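Local coordinates for DNA repair protein RAD7 (Saccharomyces cerevisiae, PDB 5ZB2), which takes part in global genome nucleotide excision repair as a component of the GGR complex with ABF1 and RAD16, and interacts with ELC1, at residues N256-T259 against A260-E264. Sequence-based numbering, arbitrary orientation.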
# COMPACT_ATOMS: atom_id res chain seq x y z
N ASN A 256 -27.15 -20.87 40.69
CA ASN A 256 -27.56 -21.85 39.70
C ASN A 256 -26.57 -21.99 38.55
O ASN A 256 -26.70 -22.92 37.75
CB ASN A 256 -28.93 -21.48 39.14
CG ASN A 256 -29.97 -21.32 40.23
OD1 ASN A 256 -30.58 -20.26 40.38
ND2 ASN A 256 -30.18 -22.37 41.01
N GLY A 257 -25.58 -21.10 38.44
CA GLY A 257 -24.61 -21.15 37.37
C GLY A 257 -23.20 -21.49 37.83
O GLY A 257 -22.70 -22.59 37.57
N LEU A 258 -22.55 -20.55 38.52
CA LEU A 258 -21.17 -20.76 38.94
C LEU A 258 -21.05 -21.96 39.87
O LEU A 258 -20.22 -22.84 39.66
CB LEU A 258 -20.63 -19.50 39.63
CG LEU A 258 -20.30 -18.30 38.75
CD1 LEU A 258 -19.82 -17.15 39.63
CD2 LEU A 258 -19.26 -18.65 37.70
N THR A 259 -21.86 -22.00 40.93
CA THR A 259 -21.72 -23.08 41.90
C THR A 259 -22.08 -24.43 41.29
O THR A 259 -21.50 -25.45 41.68
CB THR A 259 -22.60 -22.81 43.12
OG1 THR A 259 -22.30 -21.51 43.65
CG2 THR A 259 -22.35 -23.86 44.20
N ALA A 260 -23.01 -24.46 40.34
CA ALA A 260 -23.42 -25.71 39.74
C ALA A 260 -22.33 -26.30 38.85
O ALA A 260 -22.09 -27.51 38.88
CB ALA A 260 -24.71 -25.51 38.93
N PHE A 261 -21.66 -25.46 38.06
CA PHE A 261 -20.88 -25.94 36.92
C PHE A 261 -19.39 -25.63 36.99
O PHE A 261 -18.67 -25.99 36.06
CB PHE A 261 -21.45 -25.36 35.62
CG PHE A 261 -22.89 -25.72 35.38
CD1 PHE A 261 -23.26 -27.04 35.19
CD2 PHE A 261 -23.86 -24.74 35.33
CE1 PHE A 261 -24.58 -27.38 34.96
CE2 PHE A 261 -25.18 -25.07 35.10
CZ PHE A 261 -25.54 -26.39 34.91
N ILE A 262 -18.91 -24.99 38.05
CA ILE A 262 -17.47 -24.79 38.21
C ILE A 262 -16.93 -25.93 39.07
O ILE A 262 -17.44 -26.15 40.18
CB ILE A 262 -17.14 -23.42 38.84
CG1 ILE A 262 -17.62 -22.27 37.95
CG2 ILE A 262 -15.65 -23.30 39.12
CD1 ILE A 262 -16.88 -22.14 36.63
N PRO A 263 -15.92 -26.67 38.63
CA PRO A 263 -15.42 -27.79 39.43
C PRO A 263 -14.74 -27.32 40.70
O PRO A 263 -14.16 -26.23 40.76
CB PRO A 263 -14.43 -28.49 38.50
CG PRO A 263 -13.97 -27.42 37.57
CD PRO A 263 -15.15 -26.51 37.38
N GLU A 264 -14.79 -28.17 41.73
CA GLU A 264 -14.20 -27.84 43.02
C GLU A 264 -12.71 -27.58 42.88
O GLU A 264 -12.16 -26.67 43.52
CB GLU A 264 -14.46 -28.96 44.03
CG GLU A 264 -15.91 -29.42 44.08
CD GLU A 264 -16.19 -30.33 45.26
OE1 GLU A 264 -16.79 -29.86 46.25
OE2 GLU A 264 -15.82 -31.52 45.20
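F261 and I262 close the C-terminal end of helix 251-261 by bonding back to G257 and L258. F261 N donates to G257 O at 3.1 Å and I262 N to L258 O at 3.0 Å. After a wider pi-type turn at 256-258, the helix thus ends with i+4 to i bonds, both bent (141° and 142°), with the donor tilted from the carbonyl plane. A weak second bond joins F261 N to L258 O at 3.4 Å, so L258 O receives two successive amides where the chain leaves helical geometry at I262.

The apolar contact follows the same turn. The side chains of L258 and I262 run side by side in the same direction, with L258 CD2 4.0 Å from I262 CG1. Other carbon atoms pack on backbone carbonyl oxygens. In I262, CG1 stands beside the backbone N (chi1 -62°), 3.2 Å from L258 O. The F261 ring turns back along the helix, its CD2 3.3 Å from G257 O and its CE2 3.7 Å from N256 O, both carbonyls approaching obliquely. A260 CB lies over one face near the rim and also touches N256 O (3.5 Å).

T259 OG1 is hydrogen-bonded to I254 O, within the same helix. Its side chain packs on Y286, F287 and K290 of helix 281-290, while L258 and F261 meet L231 of helix 224-234; helix 251-261 thus sits between its two neighbours in the leucine-rich-repeat solenoid, linking parallel strands 240-244 and 270-272.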